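Local coordinates for protein uroporphyrinogen-III C-methyltransferase (PDB 1S4D) that methylates uroporphyrinogen III twice, at C-2 and then C-7, with S-adenosyl-L-methionine as methyl donor, yielding precorrin-2 for cobalamin and siroheme synthesis, at residues B[15-20]-B[87-92]; B[36-41]-B[96-101]; B[41-46]-B[63-68]. All coordinates share one frame; numbering follows the deposited sequence.

Contact 1 (B[15-20]-B[87-92])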
ATOM      1  N   GLY B  15      -7.213  -7.437  26.255  1.00 24.07           N
ATOM      2  CA  GLY B  15      -7.222  -6.034  26.610  1.00 23.49           C
ATOM      3  C   GLY B  15      -6.430  -5.132  25.688  1.00 23.34           C
ATOM      4  O   GLY B  15      -6.079  -4.008  26.066  1.00 23.57           O
ATOM      5  N   SER B  16      -6.142  -5.604  24.476  1.00 22.57           N
ATOM      6  CA  SER B  16      -5.511  -4.746  23.493  1.00 22.27           C
ATOM      7  C   SER B  16      -6.286  -4.723  22.183  1.00 21.77           C
ATOM      8  O   SER B  16      -7.153  -5.556  21.951  1.00 22.06           O
ATOM      9  CB  SER B  16      -4.033  -5.103  23.302  1.00 22.17           C
ATOM     10  OG  SER B  16      -3.890  -6.391  22.768  1.00 23.62           O
ATOM     11  N   VAL B  17      -5.994  -3.735  21.348  1.00 21.37           N
ATOM     12  CA  VAL B  17      -6.655  -3.618  20.059  1.00 21.07           C
ATOM     13  C   VAL B  17      -5.634  -3.670  18.906  1.00 21.65           C
ATOM     14  O   VAL B  17      -4.629  -2.933  18.907  1.00 21.81           O
ATOM     15  CB  VAL B  17      -7.494  -2.324  19.981  1.00 20.99           C
ATOM     16  CG1 VAL B  17      -8.207  -2.232  18.646  1.00 18.87           C
ATOM     17  CG2 VAL B  17      -8.489  -2.222  21.178  1.00 19.30           C
ATOM     18  N   TRP B  18      -5.870  -4.563  17.949  1.00 21.31           N
ATOM     19  CA  TRP B  18      -5.153  -4.498  16.690  1.00 21.55           C
ATOM     20  C   TRP B  18      -6.017  -3.791  15.625  1.00 22.10           C
ATOM     21  O   TRP B  18      -7.191  -4.153  15.405  1.00 22.35           O
ATOM     22  CB  TRP B  18      -4.765  -5.893  16.231  1.00 21.25           C
ATOM     23  CG  TRP B  18      -3.754  -6.573  17.092  1.00 20.64           C
ATOM     24  CD1 TRP B  18      -3.415  -6.257  18.386  1.00 21.81           C
ATOM     25  CD2 TRP B  18      -2.914  -7.667  16.724  1.00 19.24           C
ATOM     26  NE1 TRP B  18      -2.427  -7.096  18.843  1.00 19.42           N
ATOM     27  CE2 TRP B  18      -2.100  -7.974  17.846  1.00 18.44           C
ATOM     28  CE3 TRP B  18      -2.752  -8.419  15.550  1.00 18.35           C
ATOM     29  CZ2 TRP B  18      -1.154  -8.995  17.835  1.00 15.60           C
ATOM     30  CZ3 TRP B  18      -1.819  -9.449  15.546  1.00 17.69           C
ATOM     31  CH2 TRP B  18      -1.034  -9.724  16.689  1.00 17.29           C
ATOM     32  N   LEU B  19      -5.442  -2.766  14.997  1.00 22.31           N
ATOM     33  CA  LEU B  19      -6.001  -2.175  13.785  1.00 22.47           C
ATOM     34  C   LEU B  19      -5.375  -2.935  12.609  1.00 22.73           C
ATOM     35  O   LEU B  19      -4.175  -2.840  12.373  1.00 23.13           O
ATOM     36  CB  LEU B  19      -5.677  -0.687  13.725  1.00 22.53           C
ATOM     37  CG  LEU B  19      -6.390   0.233  14.742  1.00 24.01           C
ATOM     38  CD1 LEU B  19      -6.065  -0.140  16.133  1.00 25.17           C
ATOM     39  CD2 LEU B  19      -5.978   1.661  14.574  1.00 24.96           C
ATOM     40  N   VAL B  20      -6.195  -3.712  11.906  1.00 22.39           N
ATOM     41  CA  VAL B  20      -5.749  -4.676  10.908  1.00 21.74           C
ATOM     42  C   VAL B  20      -6.394  -4.372   9.554  1.00 22.29           C
ATOM     43  O   VAL B  20      -7.645  -4.204   9.454  1.00 21.76           O
ATOM     44  CB  VAL B  20      -6.168  -6.111  11.311  1.00 21.77           C
ATOM     45  CG1 VAL B  20      -5.739  -7.111  10.276  1.00 21.32           C
ATOM     46  CG2 VAL B  20      -5.604  -6.491  12.670  1.00 21.47           C
ATOM     47  N   GLU B  87     -14.043   0.221  24.953  1.00 27.90           N
ATOM     48  CA  GLU B  87     -14.923  -0.449  25.906  1.00 28.39           C
ATOM     49  C   GLU B  87     -14.668  -1.965  25.891  1.00 28.15           C
ATOM     50  O   GLU B  87     -14.566  -2.602  26.945  1.00 28.38           O
ATOM     51  CB  GLU B  87     -16.389  -0.068  25.661  1.00 28.46           C
ATOM     52  CG  GLU B  87     -17.423  -1.001  26.260  1.00 30.78           C
ATOM     53  CD  GLU B  87     -18.836  -0.671  25.797  1.00 35.14           C
ATOM     54  OE1 GLU B  87     -19.543   0.030  26.548  1.00 38.88           O
ATOM     55  OE2 GLU B  87     -19.255  -1.094  24.695  1.00 34.55           O
ATOM     56  N   LEU B  88     -14.524  -2.512  24.686  1.00 27.82           N
ATOM     57  CA  LEU B  88     -14.187  -3.917  24.463  1.00 27.12           C
ATOM     58  C   LEU B  88     -12.857  -4.325  25.076  1.00 26.84           C
ATOM     59  O   LEU B  88     -12.753  -5.393  25.686  1.00 26.67           O
ATOM     60  CB  LEU B  88     -14.183  -4.208  22.962  1.00 27.01           C
ATOM     61  CG  LEU B  88     -15.587  -4.143  22.349  1.00 26.61           C
ATOM     62  CD1 LEU B  88     -15.493  -3.969  20.837  1.00 26.23           C
ATOM     63  CD2 LEU B  88     -16.440  -5.370  22.735  1.00 25.01           C
ATOM     64  N   ALA B  89     -11.853  -3.466  24.910  1.00 26.41           N
ATOM     65  CA  ALA B  89     -10.524  -3.704  25.436  1.00 26.20           C
ATOM     66  C   ALA B  89     -10.460  -3.614  26.983  1.00 26.16           C
ATOM     67  O   ALA B  89      -9.901  -4.496  27.648  1.00 25.72           O
ATOM     68  CB  ALA B  89      -9.555  -2.763  24.789  1.00 26.06           C
ATOM     69  N   ARG B  90     -11.043  -2.566  27.546  1.00 25.83           N
ATOM     70  CA  ARG B  90     -11.128  -2.426  28.996  1.00 26.12           C
ATOM     71  C   ARG B  90     -11.830  -3.620  29.679  1.00 25.58           C
ATOM     72  O   ARG B  90     -11.560  -3.930  30.828  1.00 25.27           O
ATOM     73  CB  ARG B  90     -11.816  -1.107  29.373  1.00 26.09           C
ATOM     74  CG  ARG B  90     -10.944   0.112  29.171  1.00 27.38           C
ATOM     75  CD  ARG B  90     -11.445   1.363  29.884  1.00 29.91           C
ATOM     76  NE  ARG B  90     -10.407   2.395  29.915  1.00 31.97           N
ATOM     77  CZ  ARG B  90     -10.644   3.700  29.901  1.00 32.65           C
ATOM     78  NH1 ARG B  90     -11.887   4.164  29.866  1.00 32.54           N
ATOM     79  NH2 ARG B  90      -9.630   4.548  29.917  1.00 33.10           N
ATOM     80  N   ALA B  91     -12.717  -4.294  28.961  1.00 25.14           N
ATOM     81  CA  ALA B  91     -13.414  -5.456  29.511  1.00 24.77           C
ATOM     82  C   ALA B  91     -12.620  -6.779  29.371  1.00 24.52           C
ATOM     83  O   ALA B  91     -13.074  -7.836  29.825  1.00 24.28           O
ATOM     84  CB  ALA B  91     -14.798  -5.573  28.891  1.00 24.63           C
ATOM     85  N   GLY B  92     -11.451  -6.709  28.732  1.00 23.89           N
ATOM     86  CA  GLY B  92     -10.544  -7.833  28.673  1.00 23.02           C
ATOM     87  C   GLY B  92     -10.627  -8.689  27.431  1.00 22.87           C
ATOM     88  O   GLY B  92     -10.037  -9.761  27.404  1.00 22.84           O
TER

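Contact 2 (B[36-41]-B[96-101]). With SAH (S-adenosyl-L-homocysteine), chain Q.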
ATOM      1  N   ASN B  36      -3.549 -14.471  11.434  1.00 26.85           N
ATOM      2  CA  ASN B  36      -3.296 -14.765  12.834  1.00 26.87           C
ATOM      3  C   ASN B  36      -4.201 -13.980  13.810  1.00 26.86           C
ATOM      4  O   ASN B  36      -4.774 -14.581  14.711  1.00 27.04           O
ATOM      5  CB  ASN B  36      -1.810 -14.628  13.175  1.00 26.43           C
ATOM      6  CG  ASN B  36      -1.449 -15.377  14.433  1.00 26.29           C
ATOM      7  OD1 ASN B  36      -1.922 -16.494  14.665  1.00 26.91           O
ATOM      8  ND2 ASN B  36      -0.638 -14.758  15.273  1.00 26.35           N
ATOM      9  N   ALA B  37      -4.358 -12.670  13.626  1.00 27.01           N
ATOM     10  CA  ALA B  37      -5.314 -11.900  14.451  1.00 27.43           C
ATOM     11  C   ALA B  37      -6.723 -12.498  14.406  1.00 27.68           C
ATOM     12  O   ALA B  37      -7.293 -12.848  15.440  1.00 27.68           O
ATOM     13  CB  ALA B  37      -5.356 -10.445  14.035  1.00 27.04           C
ATOM     14  N   LEU B  38      -7.263 -12.632  13.196  1.00 28.15           N
ATOM     15  CA  LEU B  38      -8.591 -13.194  12.977  1.00 28.38           C
ATOM     16  C   LEU B  38      -8.850 -14.464  13.790  1.00 28.85           C
ATOM     17  O   LEU B  38      -9.927 -14.625  14.363  1.00 28.84           O
ATOM     18  CB  LEU B  38      -8.779 -13.482  11.496  1.00 27.98           C
ATOM     19  CG  LEU B  38      -9.656 -12.564  10.642  1.00 28.46           C
ATOM     20  CD1 LEU B  38     -10.215 -11.402  11.429  1.00 26.08           C
ATOM     21  CD2 LEU B  38      -8.915 -12.088   9.375  1.00 27.20           C
ATOM     22  N   ARG B  39      -7.851 -15.346  13.851  1.00 29.44           N
ATOM     23  CA  ARG B  39      -8.006 -16.657  14.476  1.00 30.12           C
ATOM     24  C   ARG B  39      -7.999 -16.554  15.994  1.00 29.44           C
ATOM     25  O   ARG B  39      -8.467 -17.450  16.675  1.00 29.62           O
ATOM     26  CB  ARG B  39      -6.981 -17.679  13.908  1.00 30.69           C
ATOM     27  CG  ARG B  39      -5.945 -18.275  14.879  1.00 33.87           C
ATOM     28  CD  ARG B  39      -4.684 -18.870  14.218  1.00 38.45           C
ATOM     29  NE  ARG B  39      -5.000 -19.781  13.106  1.00 43.01           N
ATOM     30  CZ  ARG B  39      -5.130 -21.118  13.203  1.00 45.36           C
ATOM     31  NH1 ARG B  39      -4.978 -21.753  14.371  1.00 46.31           N
ATOM     32  NH2 ARG B  39      -5.421 -21.828  12.118  1.00 44.90           N
ATOM     33  N   GLN B  40      -7.512 -15.432  16.511  1.00 29.01           N
ATOM     34  CA  GLN B  40      -7.375 -15.234  17.956  1.00 28.46           C
ATOM     35  C   GLN B  40      -8.449 -14.341  18.558  1.00 28.21           C
ATOM     36  O   GLN B  40      -8.739 -14.438  19.751  1.00 28.41           O
ATOM     37  CB  GLN B  40      -6.016 -14.632  18.282  1.00 27.81           C
ATOM     38  CG  GLN B  40      -4.929 -15.650  18.425  1.00 28.71           C
ATOM     39  CD  GLN B  40      -3.545 -15.031  18.506  1.00 29.93           C
ATOM     40  OE1 GLN B  40      -2.705 -15.306  17.666  1.00 32.69           O
ATOM     41  NE2 GLN B  40      -3.306 -14.206  19.513  1.00 29.30           N
ATOM     42  N   ALA B  41      -9.027 -13.462  17.740  1.00 27.84           N
ATOM     43  CA  ALA B  41      -9.914 -12.413  18.239  1.00 27.29           C
ATOM     44  C   ALA B  41     -11.135 -12.889  19.041  1.00 27.03           C
ATOM     45  O   ALA B  41     -11.777 -13.881  18.706  1.00 26.77           O
ATOM     46  CB  ALA B  41     -10.345 -11.529  17.117  1.00 27.39           C
ATOM     47  N   LEU B  96     -10.014  -7.034  17.652  1.00 20.48           N
ATOM     48  CA  LEU B  96      -9.570  -6.867  16.272  1.00 21.30           C
ATOM     49  C   LEU B  96     -10.456  -5.836  15.600  1.00 21.70           C
ATOM     50  O   LEU B  96     -11.686  -6.053  15.485  1.00 21.55           O
ATOM     51  CB  LEU B  96      -9.752  -8.195  15.524  1.00 21.55           C
ATOM     52  CG  LEU B  96      -8.740  -8.684  14.489  1.00 21.99           C
ATOM     53  CD1 LEU B  96      -9.377  -9.791  13.784  1.00 24.06           C
ATOM     54  CD2 LEU B  96      -8.388  -7.647  13.498  1.00 22.06           C
ATOM     55  N   ARG B  97      -9.869  -4.714  15.179  1.00 22.06           N
ATOM     56  CA  ARG B  97     -10.624  -3.733  14.370  1.00 22.47           C
ATOM     57  C   ARG B  97     -10.167  -4.016  12.963  1.00 22.12           C
ATOM     58  O   ARG B  97      -9.000  -3.787  12.659  1.00 21.64           O
ATOM     59  CB  ARG B  97     -10.347  -2.282  14.797  1.00 22.23           C
ATOM     60  CG  ARG B  97     -10.739  -1.191  13.786  1.00 24.85           C
ATOM     61  CD  ARG B  97     -12.120  -0.522  13.992  1.00 27.41           C
ATOM     62  NE  ARG B  97     -13.031  -0.961  12.941  1.00 32.40           N
ATOM     63  CZ  ARG B  97     -13.603  -0.194  12.010  1.00 35.64           C
ATOM     64  NH1 ARG B  97     -13.438   1.127  11.972  1.00 38.01           N
ATOM     65  NH2 ARG B  97     -14.380  -0.771  11.111  1.00 38.44           N
ATOM     66  N   LEU B  98     -11.064  -4.584  12.145  1.00 22.20           N
ATOM     67  CA  LEU B  98     -10.730  -5.047  10.796  1.00 22.62           C
ATOM     68  C   LEU B  98     -11.062  -3.948   9.806  1.00 23.52           C
ATOM     69  O   LEU B  98     -12.225  -3.655   9.572  1.00 24.88           O
ATOM     70  CB  LEU B  98     -11.569  -6.264  10.422  1.00 22.21           C
ATOM     71  CG  LEU B  98     -11.055  -7.549   9.734  1.00 20.77           C
ATOM     72  CD1 LEU B  98     -12.119  -8.216   8.859  1.00 14.46           C
ATOM     73  CD2 LEU B  98      -9.799  -7.356   8.944  1.00 19.54           C
ATOM     74  N   LYS B  99     -10.073  -3.324   9.204  1.00 23.35           N
ATOM     75  CA  LYS B  99     -10.427  -2.245   8.313  1.00 23.26           C
ATOM     76  C   LYS B  99     -10.161  -2.642   6.880  1.00 23.41           C
ATOM     77  O   LYS B  99      -9.229  -3.435   6.600  1.00 23.79           O
ATOM     78  CB  LYS B  99      -9.658  -1.000   8.721  1.00 23.58           C
ATOM     79  CG  LYS B  99      -9.694  -0.801  10.250  1.00 25.04           C
ATOM     80  CD  LYS B  99      -8.700   0.222  10.693  1.00 26.83           C
ATOM     81  CE  LYS B  99      -8.932   1.527   9.959  1.00 26.40           C
ATOM     82  NZ  LYS B  99     -10.220   2.092  10.390  1.00 24.79           N
ATOM     83  N   GLY B 100     -10.994  -2.124   5.974  1.00 22.79           N
ATOM     84  CA  GLY B 100     -10.768  -2.283   4.548  1.00 21.78           C
ATOM     85  C   GLY B 100      -9.401  -1.754   4.135  1.00 21.58           C
ATOM     86  O   GLY B 100      -8.985  -0.698   4.575  1.00 20.90           O
ATOM     87  N   GLY B 101      -8.692  -2.516   3.308  1.00 21.66           N
ATOM     88  CA  GLY B 101      -7.425  -2.081   2.764  1.00 21.78           C
ATOM     89  C   GLY B 101      -6.296  -1.996   3.773  1.00 22.06           C
ATOM     90  O   GLY B 101      -5.940  -2.998   4.405  1.00 22.44           O
TER
HETATM   91  N   SAH Q1511      -7.986   2.186   3.863  1.00 49.49           N
HETATM   92  CA  SAH Q1511      -8.615   1.838   2.601  1.00 49.98           C
HETATM   93  CB  SAH Q1511      -9.428   3.012   2.085  1.00 49.79           C
HETATM   94  CG  SAH Q1511     -10.816   3.114   2.691  1.00 50.97           C
HETATM   95  SD  SAH Q1511     -11.693   4.671   2.390  1.00 50.56           S
HETATM   96  C   SAH Q1511      -7.580   1.340   1.585  1.00 49.87           C
HETATM   97  O   SAH Q1511      -6.380   1.293   1.847  1.00 50.06           O
HETATM   98  OXT SAH Q1511      -7.881   0.944   0.462  1.00 49.14           O
HETATM   99  C5' SAH Q1511     -12.766   3.851   1.165  1.00 51.61           C
HETATM  100  C4' SAH Q1511     -12.383   3.985  -0.314  1.00 50.94           C
HETATM  101  O4' SAH Q1511     -11.389   3.051  -0.685  1.00 50.90           O
HETATM  102  C3' SAH Q1511     -13.488   3.701  -1.327  1.00 50.26           C
HETATM  103  O3' SAH Q1511     -14.445   4.714  -1.478  1.00 49.28           O
HETATM  104  C2' SAH Q1511     -12.721   3.405  -2.605  1.00 50.56           C
HETATM  105  O2' SAH Q1511     -12.241   4.556  -3.269  1.00 49.13           O
HETATM  106  C1' SAH Q1511     -11.525   2.658  -2.039  1.00 50.89           C
HETATM  107  N9  SAH Q1511     -11.661   1.185  -2.097  1.00 49.44           N
HETATM  108  C8  SAH Q1511     -11.661   0.372  -1.011  1.00 47.71           C
HETATM  109  N7  SAH Q1511     -11.784  -0.894  -1.415  1.00 48.09           N
HETATM  110  C5  SAH Q1511     -11.873  -0.926  -2.748  1.00 49.34           C
HETATM  111  C6  SAH Q1511     -12.005  -1.978  -3.657  1.00 48.89           C
HETATM  112  N6  SAH Q1511     -12.058  -3.230  -3.242  1.00 45.75           N
HETATM  113  N1  SAH Q1511     -12.070  -1.700  -5.008  1.00 49.07           N
HETATM  114  C2  SAH Q1511     -11.989  -0.391  -5.435  1.00 49.90           C
HETATM  115  N3  SAH Q1511     -11.856   0.649  -4.530  1.00 49.66           N
HETATM  116  C4  SAH Q1511     -11.794   0.388  -3.202  1.00 49.78           C

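Contact 3 (B[41-46]-B[63-68])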
ATOM      1  N   ALA B  41      -9.027 -13.462  17.740  1.00 27.84           N
ATOM      2  CA  ALA B  41      -9.914 -12.413  18.239  1.00 27.29           C
ATOM      3  C   ALA B  41     -11.135 -12.889  19.041  1.00 27.03           C
ATOM      4  O   ALA B  41     -11.777 -13.881  18.706  1.00 26.77           O
ATOM      5  CB  ALA B  41     -10.345 -11.529  17.117  1.00 27.39           C
ATOM      6  N   ASP B  42     -11.452 -12.160  20.102  1.00 26.76           N
ATOM      7  CA  ASP B  42     -12.710 -12.363  20.804  1.00 26.26           C
ATOM      8  C   ASP B  42     -13.810 -11.601  20.105  1.00 26.09           C
ATOM      9  O   ASP B  42     -14.946 -12.035  20.087  1.00 26.64           O
ATOM     10  CB  ASP B  42     -12.607 -11.925  22.262  1.00 26.04           C
ATOM     11  CG  ASP B  42     -11.713 -12.829  23.078  1.00 25.07           C
ATOM     12  OD1 ASP B  42     -11.915 -14.058  23.020  1.00 24.45           O
ATOM     13  OD2 ASP B  42     -10.791 -12.407  23.803  1.00 22.57           O
ATOM     14  N   VAL B  43     -13.466 -10.469  19.515  1.00 25.84           N
ATOM     15  CA  VAL B  43     -14.447  -9.651  18.835  1.00 25.85           C
ATOM     16  C   VAL B  43     -13.807  -8.961  17.629  1.00 25.64           C
ATOM     17  O   VAL B  43     -12.682  -8.490  17.691  1.00 25.94           O
ATOM     18  CB  VAL B  43     -15.201  -8.691  19.839  1.00 25.83           C
ATOM     19  CG1 VAL B  43     -14.243  -7.778  20.594  1.00 25.79           C
ATOM     20  CG2 VAL B  43     -16.306  -7.908  19.152  1.00 24.66           C
ATOM     21  N   ILE B  44     -14.515  -8.973  16.512  1.00 25.25           N
ATOM     22  CA  ILE B  44     -14.012  -8.428  15.259  1.00 24.86           C
ATOM     23  C   ILE B  44     -14.962  -7.318  14.859  1.00 25.76           C
ATOM     24  O   ILE B  44     -16.115  -7.577  14.447  1.00 25.72           O
ATOM     25  CB  ILE B  44     -13.957  -9.525  14.169  1.00 24.33           C
ATOM     26  CG1 ILE B  44     -12.966 -10.612  14.571  1.00 23.25           C
ATOM     27  CG2 ILE B  44     -13.558  -8.946  12.812  1.00 23.78           C
ATOM     28  CD1 ILE B  44     -13.017 -11.815  13.715  1.00 23.08           C
ATOM     29  N   VAL B  45     -14.499  -6.082  15.034  1.00 26.20           N
ATOM     30  CA  VAL B  45     -15.270  -4.916  14.651  1.00 26.68           C
ATOM     31  C   VAL B  45     -14.811  -4.569  13.250  1.00 27.79           C
ATOM     32  O   VAL B  45     -13.646  -4.206  13.029  1.00 28.33           O
ATOM     33  CB  VAL B  45     -15.039  -3.772  15.638  1.00 26.56           C
ATOM     34  CG1 VAL B  45     -15.850  -2.531  15.266  1.00 25.87           C
ATOM     35  CG2 VAL B  45     -15.398  -4.230  17.030  1.00 25.90           C
ATOM     36  N   HIS B  46     -15.717  -4.720  12.296  1.00 28.92           N
ATOM     37  CA  HIS B  46     -15.350  -4.621  10.892  1.00 30.56           C
ATOM     38  C   HIS B  46     -16.173  -3.609  10.077  1.00 31.96           C
ATOM     39  O   HIS B  46     -17.248  -3.199  10.481  1.00 31.23           O
ATOM     40  CB  HIS B  46     -15.422  -6.003  10.257  1.00 29.95           C
ATOM     41  CG  HIS B  46     -16.816  -6.512  10.124  1.00 29.54           C
ATOM     42  ND1 HIS B  46     -17.351  -7.443  10.987  1.00 28.36           N
ATOM     43  CD2 HIS B  46     -17.796  -6.210   9.238  1.00 27.94           C
ATOM     44  CE1 HIS B  46     -18.603  -7.691  10.637  1.00 27.99           C
ATOM     45  NE2 HIS B  46     -18.898  -6.949   9.585  1.00 26.88           N
ATOM     46  N   VAL B  63     -17.322 -12.773  18.392  1.00 29.73           N
ATOM     47  CA  VAL B  63     -18.413 -11.957  17.883  1.00 29.47           C
ATOM     48  C   VAL B  63     -17.976 -11.010  16.759  1.00 29.79           C
ATOM     49  O   VAL B  63     -16.848 -10.491  16.761  1.00 29.54           O
ATOM     50  CB  VAL B  63     -19.363 -11.340  18.996  1.00 29.22           C
ATOM     51  CG1 VAL B  63     -18.767 -11.462  20.354  1.00 27.88           C
ATOM     52  CG2 VAL B  63     -19.823  -9.909  18.654  1.00 28.18           C
ATOM     53  N   LEU B  64     -18.867 -10.856  15.782  1.00 30.04           N
ATOM     54  CA  LEU B  64     -18.611 -10.044  14.610  1.00 30.82           C
ATOM     55  C   LEU B  64     -19.510  -8.833  14.690  1.00 31.89           C
ATOM     56  O   LEU B  64     -20.715  -8.977  14.724  1.00 32.42           O
ATOM     57  CB  LEU B  64     -18.888 -10.837  13.327  1.00 30.02           C
ATOM     58  CG  LEU B  64     -18.439 -12.311  13.219  1.00 29.19           C
ATOM     59  CD1 LEU B  64     -18.801 -12.884  11.837  1.00 25.38           C
ATOM     60  CD2 LEU B  64     -16.942 -12.527  13.537  1.00 25.88           C
ATOM     61  N   GLU B  65     -18.922  -7.648  14.732  1.00 33.39           N
ATOM     62  CA  GLU B  65     -19.678  -6.423  14.878  1.00 35.34           C
ATOM     63  C   GLU B  65     -19.466  -5.534  13.691  1.00 37.19           C
ATOM     64  O   GLU B  65     -18.353  -5.149  13.373  1.00 36.91           O
ATOM     65  CB  GLU B  65     -19.167  -5.643  16.069  1.00 35.45           C
ATOM     66  CG  GLU B  65     -19.988  -5.732  17.316  1.00 34.83           C
ATOM     67  CD  GLU B  65     -19.689  -4.558  18.190  1.00 36.00           C
ATOM     68  OE1 GLU B  65     -19.333  -4.772  19.353  1.00 39.62           O
ATOM     69  OE2 GLU B  65     -19.778  -3.419  17.703  1.00 35.64           O
ATOM     70  N   PHE B  66     -20.558  -5.159  13.069  1.00 40.31           N
ATOM     71  CA  PHE B  66     -20.513  -4.242  11.968  1.00 43.37           C
ATOM     72  C   PHE B  66     -20.416  -2.852  12.566  1.00 45.22           C
ATOM     73  O   PHE B  66     -21.300  -2.416  13.293  1.00 45.52           O
ATOM     74  CB  PHE B  66     -21.776  -4.440  11.154  1.00 43.45           C
ATOM     75  CG  PHE B  66     -21.953  -3.461  10.072  1.00 46.32           C
ATOM     76  CD1 PHE B  66     -21.129  -3.484   8.959  1.00 49.02           C
ATOM     77  CD2 PHE B  66     -22.968  -2.514  10.147  1.00 48.35           C
ATOM     78  CE1 PHE B  66     -21.309  -2.568   7.944  1.00 51.17           C
ATOM     79  CE2 PHE B  66     -23.157  -1.600   9.133  1.00 50.45           C
ATOM     80  CZ  PHE B  66     -22.328  -1.624   8.026  1.00 51.36           C
ATOM     81  N   ALA B  67     -19.310  -2.179  12.289  1.00 48.12           N
ATOM     82  CA  ALA B  67     -19.045  -0.847  12.812  1.00 51.37           C
ATOM     83  C   ALA B  67     -19.806   0.247  12.068  1.00 54.24           C
ATOM     84  O   ALA B  67     -20.027   1.318  12.617  1.00 54.84           O
ATOM     85  CB  ALA B  67     -17.549  -0.564  12.748  1.00 50.89           C
ATOM     86  N   GLY B  68     -20.205  -0.024  10.825  1.00 57.67           N
ATOM     87  CA  GLY B  68     -20.650   1.020   9.914  1.00 62.12           C
ATOM     88  C   GLY B  68     -22.110   1.466   9.954  1.00 65.22           C
ATOM     89  O   GLY B  68     -22.781   1.380  11.008  1.00 65.22           O
TER

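Contact 1 (B[15-20]-B[87-92])
Gly15 and Ala89 account for most of the surface buried here, where the residue leading into strand 16-21 meets the C-terminal turn of helix 78-90. The backbone of Gly15 lies close against that turn: its CA is 3.3 Å from Ala89 O, close enough for a CA-H...O contact. Gly15 takes a positive phi of 80°, which favours glycine, and a CB here would stand close to Ala89 O. That same carbonyl also accepts a backbone bond, with Gly92 N 2.9 Å from Ala89 O, in the Schellman motif that ends the helix and that Gly92 suits with its phi of 96°. Gly92 C lies 3.8 Å from Gly15 N. Beside this backbone meeting, the methyl of Ala89 faces the strand, and Val17 CG2 reaches Ala89 CB at 3.8 Å. With CG1 anti to the backbone N (chi1 -178°), Val17 leaves CG2 beside that N, on the side of Ala89. Leu116 and Val121 continue the apolar layer around Val17. Small residues thus let helix end and strand lead-in meet closely, the two segments joined by packing and one CH...O contact, while backbone bonds of Gly15 with Asn93 and Ser16 with Val95 tie the strand in next door.

Contact 2 (B[36-41]-B[96-101])
Apolar packing joins the segments: Leu96 points from strand 94-99 into the last turns of helix 32-40, where the axes of 36-40 and 96-99 pass 9.4 Å apart, their directions 133° from each other. Ala37 of the helix and Ala41, four residues on, receive it. Ala41 CB lies 3.7 Å from Leu96 CB, while Ala37 CB meets the branch point, Leu96 CG, at 3.8 Å. The side chain of Leu38 crosses that of Leu96 at about a right angle and also reaches the side chain of Leu98. Small alanine methyls let this part of the chain come close, and leucine fills the depth between it and the strand. Replacing Leu96 by alanine is likely to open a gap against the methyls of Ala37 and Ala41.

The polar part of the contact lies at Gly100 and Gly101. Gly100 O takes a weak hydrogen bond from the amino N of S-adenosyl-L-homocysteine at 3.1 Å, and Asp47 accepts the Gly100 backbone N. Gly101 CA passes 3.6 Å from SAH C, the carboxylate carbon of that ligand, where a side chain would collide with it. Strand 16-21, helix 32-40 and strand 43-46 make a beta-alpha-beta crossover over strand 94-99, whose glycine-rich end forms part of the S-adenosyl-L-homocysteine site of this tetrapyrrole methylase.

Contact 3 (B[41-46]-B[63-68])
Val43 to His46 pair in parallel register with Val63 to Phe66, the two short strand axes lying 4.7 Å apart and 19° from parallel, and five backbone hydrogen bonds pass between them. Asp42 O accepts Val63 N, Val63 O accepts Ile44 N, Ile44 O accepts Glu65 N, Glu65 O accepts His46 N, and His46 O accepts Ala67 N. The central bond, Glu65 N to Ile44 O at 2.8 Å, is almost straight, with 176° at its hydrogen.

Val43, Val45, Val63 and Glu65 share one face of the pair. Val43 and Val63 lie side by side, their CG2 atoms 4.1 Å apart, as beta-branched residues suited to an extended backbone. Val45 CG2 rests 4.1 Å from Glu65 CB, and its other branch, CG1, reaches Ala67 CB at 3.6 Å, where a small residue fits just past the strand. Glu65 lends this face its aliphatic stem and sends its carboxylate to a salt bridge with Arg84. Leu85 and Leu88, also of helix 78-90, cover Val45.

On the other face Ile44 CD1 meets Leu64 CD2 at 4.0 Å, the two chains pointing the same way. His46 crosses Phe66 at about a right angle. With CG between its backbone N and carbonyl carbon (chi1 70°), the imidazole swings over the neighbouring strand, and Phe66 CA lies over one ring face, 4.2 Å from the centroid, in a CH-pi contact. Leu64 CB sits at the ring's edge.

Main-chain bonds therefore set the register, while valine, isoleucine and leucine pack along both faces; the polar end of Glu65 is tied to a helix, so that charge and hydrophobic packing coexist at this sheet edge.

Overall arrangement
All three contacts belong to one parallel sheet, with strand order 63-66, 43-46, 94-99, 16-21, 123-126. Contacts 1 and 2 are both buried, contact 2 with every touching residue so; it joins the sheet to helix 32-40. Contact 3 is only partly buried, since strand 63-66 is outermost in the chain; it alone is built on sheet hydrogen bonds. Contact 1, its centre about 23 Å from that of the chain, brings the end of helix 78-90 to the lead-in to strand 16-21 through small residues. Leu88 of that helix packs on Val43 and Val45, while Ile44 meets Leu38 and Leu96, placing the two helices on opposite sheet faces. Ala41 belongs to both contacts 2 and 3, and contact 2 alone reaches the ligand.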